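PDB 5O6M: Polyphosphate:AMP phosphotransferase from Meiothermus ruber H328, which uses inorganic polyphosphate as phosphate donor to convert AMP to ADP and ADP to ATP, and can also act on other nucleotides. Local coordinates for residues V226-K231 and N236-H241. The protein carries 1 engineered substitution. Numbering follows the deposited sequence.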
ATOM      1  N   VAL D 226       8.019  30.678  -8.067  1.00 60.42           N
ATOM      2  CA  VAL D 226       8.186  30.690  -9.514  1.00 57.56           C
ATOM      3  C   VAL D 226       9.679  30.772  -9.795  1.00 62.82           C
ATOM      4  O   VAL D 226      10.358  31.694  -9.329  1.00 64.46           O
ATOM      5  CB  VAL D 226       7.427  31.856 -10.161  1.00 59.12           C
ATOM      6  CG1 VAL D 226       7.673  31.876 -11.662  1.00 58.48           C
ATOM      7  CG2 VAL D 226       5.942  31.745  -9.863  1.00 65.97           C
ATOM      8  N   ILE D 227      10.194  29.800 -10.539  1.00 59.67           N
ATOM      9  CA  ILE D 227      11.622  29.640 -10.779  1.00 54.26           C
ATOM     10  C   ILE D 227      11.893  29.980 -12.243  1.00 61.17           C
ATOM     11  O   ILE D 227      11.452  29.244 -13.140  1.00 55.15           O
ATOM     12  CB  ILE D 227      12.101  28.221 -10.442  1.00 57.55           C
ATOM     13  CG1 ILE D 227      11.727  27.850  -9.001  1.00 49.24           C
ATOM     14  CG2 ILE D 227      13.606  28.093 -10.684  1.00 54.73           C
ATOM     15  CD1 ILE D 227      12.354  28.755  -7.956  1.00 50.27           C
ATOM     16  N   PRO D 228      12.575  31.090 -12.539  1.00 62.16           N
ATOM     17  CA  PRO D 228      13.023  31.316 -13.918  1.00 65.97           C
ATOM     18  C   PRO D 228      13.871  30.137 -14.360  1.00 57.05           C
ATOM     19  O   PRO D 228      14.949  29.900 -13.806  1.00 58.81           O
ATOM     20  CB  PRO D 228      13.839  32.611 -13.827  1.00 64.66           C
ATOM     21  CG  PRO D 228      13.382  33.269 -12.557  1.00 63.73           C
ATOM     22  CD  PRO D 228      13.032  32.149 -11.623  1.00 57.77           C
ATOM     23  N   ALA D 229      13.387  29.378 -15.342  1.00 50.67           N
ATOM     24  CA  ALA D 229      13.971  28.080 -15.650  1.00 59.98           C
ATOM     25  C   ALA D 229      14.432  27.953 -17.094  1.00 60.62           C
ATOM     26  O   ALA D 229      14.744  26.841 -17.535  1.00 60.71           O
ATOM     27  CB  ALA D 229      12.971  26.965 -15.316  1.00 56.39           C
ATOM     28  N   ASN D 230      14.487  29.051 -17.851  1.00 69.74           N
ATOM     29  CA  ASN D 230      15.062  28.961 -19.189  1.00 64.29           C
ATOM     30  C   ASN D 230      16.551  28.643 -19.138  1.00 54.71           C
ATOM     31  O   ASN D 230      17.078  28.023 -20.067  1.00 59.10           O
ATOM     32  CB  ASN D 230      14.813  30.256 -19.962  1.00 59.22           C
ATOM     33  CG  ASN D 230      13.466  30.270 -20.664  1.00 70.17           C
ATOM     34  OD1 ASN D 230      12.641  29.366 -20.479  1.00 67.97           O
ATOM     35  ND2 ASN D 230      13.238  31.292 -21.476  1.00 61.49           N
ATOM     36  N   LYS D 231      17.245  29.062 -18.081  1.00 59.09           N
ATOM     37  CA  LYS D 231      18.663  28.763 -17.890  1.00 65.64           C
ATOM     38  C   LYS D 231      18.797  27.715 -16.793  1.00 73.87           C
ATOM     39  O   LYS D 231      18.483  27.983 -15.629  1.00 74.41           O
ATOM     40  CB  LYS D 231      19.485  30.007 -17.556  1.00 65.34           C
ATOM     41  CG  LYS D 231      19.393  31.158 -18.545  1.00 72.73           C
ATOM     42  CD  LYS D 231      20.182  32.348 -18.002  1.00 79.02           C
ATOM     43  CE  LYS D 231      19.989  33.619 -18.816  1.00 83.97           C
ATOM     44  NZ  LYS D 231      20.597  34.802 -18.128  1.00 78.14           N
ATOM     45  N   ASN D 236      18.750  25.512 -11.345  1.00 59.38           N
ATOM     46  CA  ASN D 236      19.364  24.627 -10.361  1.00 61.95           C
ATOM     47  C   ASN D 236      19.903  25.407  -9.167  1.00 58.99           C
ATOM     48  O   ASN D 236      19.754  24.973  -8.019  1.00 57.90           O
ATOM     49  CB  ASN D 236      20.477  23.809 -11.017  1.00 60.57           C
ATOM     50  CG  ASN D 236      19.967  22.927 -12.141  1.00 68.09           C
ATOM     51  OD1 ASN D 236      18.789  22.567 -12.177  1.00 59.24           O
ATOM     52  ND2 ASN D 236      20.852  22.578 -13.068  1.00 62.59           N
ATOM     53  N   TRP D 237      20.544  26.556  -9.411  1.00 60.03           N
ATOM     54  CA  TRP D 237      21.083  27.333  -8.297  1.00 60.33           C
ATOM     55  C   TRP D 237      19.966  27.881  -7.415  1.00 54.15           C
ATOM     56  O   TRP D 237      20.035  27.799  -6.184  1.00 58.35           O
ATOM     57  CB  TRP D 237      21.953  28.486  -8.802  1.00 61.97           C
ATOM     58  CG  TRP D 237      22.366  29.395  -7.671  1.00 58.28           C
ATOM     59  CD1 TRP D 237      23.421  29.215  -6.821  1.00 61.42           C
ATOM     60  CD2 TRP D 237      21.695  30.582  -7.229  1.00 55.28           C
ATOM     61  NE1 TRP D 237      23.465  30.232  -5.896  1.00 53.17           N
ATOM     62  CE2 TRP D 237      22.414  31.083  -6.122  1.00 67.89           C
ATOM     63  CE3 TRP D 237      20.563  31.278  -7.666  1.00 57.34           C
ATOM     64  CZ2 TRP D 237      22.040  32.246  -5.450  1.00 67.59           C
ATOM     65  CZ3 TRP D 237      20.192  32.434  -6.995  1.00 59.71           C
ATOM     66  CH2 TRP D 237      20.930  32.905  -5.900  1.00 54.98           C
ATOM     67  N   LEU D 238      18.931  28.460  -8.030  1.00 55.00           N
ATOM     68  CA  LEU D 238      17.880  29.109  -7.253  1.00 60.96           C
ATOM     69  C   LEU D 238      17.100  28.095  -6.427  1.00 56.58           C
ATOM     70  O   LEU D 238      16.848  28.313  -5.235  1.00 53.23           O
ATOM     71  CB  LEU D 238      16.943  29.889  -8.177  1.00 55.96           C
ATOM     72  CG  LEU D 238      15.846  30.669  -7.453  1.00 57.81           C
ATOM     73  CD1 LEU D 238      16.443  31.564  -6.375  1.00 47.18           C
ATOM     74  CD2 LEU D 238      15.028  31.484  -8.438  1.00 56.06           C
ATOM     75  N   VAL D 239      16.714  26.973  -7.039  1.00 52.48           N
ATOM     76  CA  VAL D 239      16.021  25.934  -6.284  1.00 49.26           C
ATOM     77  C   VAL D 239      16.894  25.458  -5.133  1.00 50.54           C
ATOM     78  O   VAL D 239      16.417  25.264  -4.008  1.00 50.77           O
ATOM     79  CB  VAL D 239      15.609  24.773  -7.206  1.00 49.63           C
ATOM     80  CG1 VAL D 239      15.148  23.584  -6.378  1.00 46.98           C
ATOM     81  CG2 VAL D 239      14.502  25.217  -8.154  1.00 45.19           C
ATOM     82  N   SER D 240      18.187  25.258  -5.393  1.00 58.40           N
ATOM     83  CA  SER D 240      19.094  24.824  -4.336  1.00 56.54           C
ATOM     84  C   SER D 240      19.137  25.829  -3.191  1.00 53.74           C
ATOM     85  O   SER D 240      19.074  25.448  -2.016  1.00 49.39           O
ATOM     86  CB  SER D 240      20.494  24.607  -4.907  1.00 51.63           C
ATOM     87  OG  SER D 240      20.478  23.611  -5.913  1.00 66.49           O
ATOM     88  N   HIS D 241      19.234  27.122  -3.510  1.00 54.94           N
ATOM     89  CA  HIS D 241      19.312  28.129  -2.456  1.00 58.76           C
ATOM     90  C   HIS D 241      18.061  28.120  -1.591  1.00 57.26           C
ATOM     91  O   HIS D 241      18.141  28.079  -0.358  1.00 60.17           O
ATOM     92  CB  HIS D 241      19.534  29.520  -3.050  1.00 58.04           C
ATOM     93  CG  HIS D 241      19.478  30.613  -2.028  1.00 69.88           C
ATOM     94  ND1 HIS D 241      20.518  30.875  -1.162  1.00 74.74           N
ATOM     95  CD2 HIS D 241      18.504  31.503  -1.724  1.00 75.19           C
ATOM     96  CE1 HIS D 241      20.187  31.879  -0.370  1.00 79.18           C
ATOM     97  NE2 HIS D 241      18.970  32.280  -0.693  1.00 71.47           N
TER
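I227 is the bump on the strand side, and L238 with V239, consecutive residues of the helix, form the hollow that receives it. Its long branch ends at CD1, which rests against L238 CD2 at 3.9 Å, while V239 CG2 sits 3.9 Å from I227 CG1 and equally far from I227 CG2, set in the fork of the beta-branched chain. CG1 stands anti to the carbonyl carbon (chi1 -55°) and CG2 anti to the backbone N, and both branches thereby reach the same valine methyl. The side chains of I227 and V239 meet at about a right angle. L238, its CG anti to the backbone N (chi1 -177°), carries CD2 onward to P228, where it touches CD of the ring at 3.8 Å, so this one methyl is shared between I227 CD1 and P228 CD. Proline suits the strand's last position here, presenting a ring methylene to the leucine, whose side chain crosses it at about a right angle. Cutting I227 back to an alanine would remove both the CD1 that meets L238 and the fork around V239 CG2, and would probably open a gap between strand and helix. Behind this apolar face, S240 OG bonds back to N236 O at 2.6 Å, a serine hydroxyl satisfied within its own helix. Strand 226-228 and helix 236-241 run roughly antiparallel (146°), their axes 8.5 Å apart at closest approach, as the chain doubles back from strand 224-228, an edge strand of the parallel sheet within this chain, into helix 232-249. Strand 161-169 adjoins I227 through F166 and L168, Y4 touches P228 and L238, V239 also meets T73 of helix 70-77, and W237 and S240 lie on helix 29-53, in a fold of the P-loop NTPase clan.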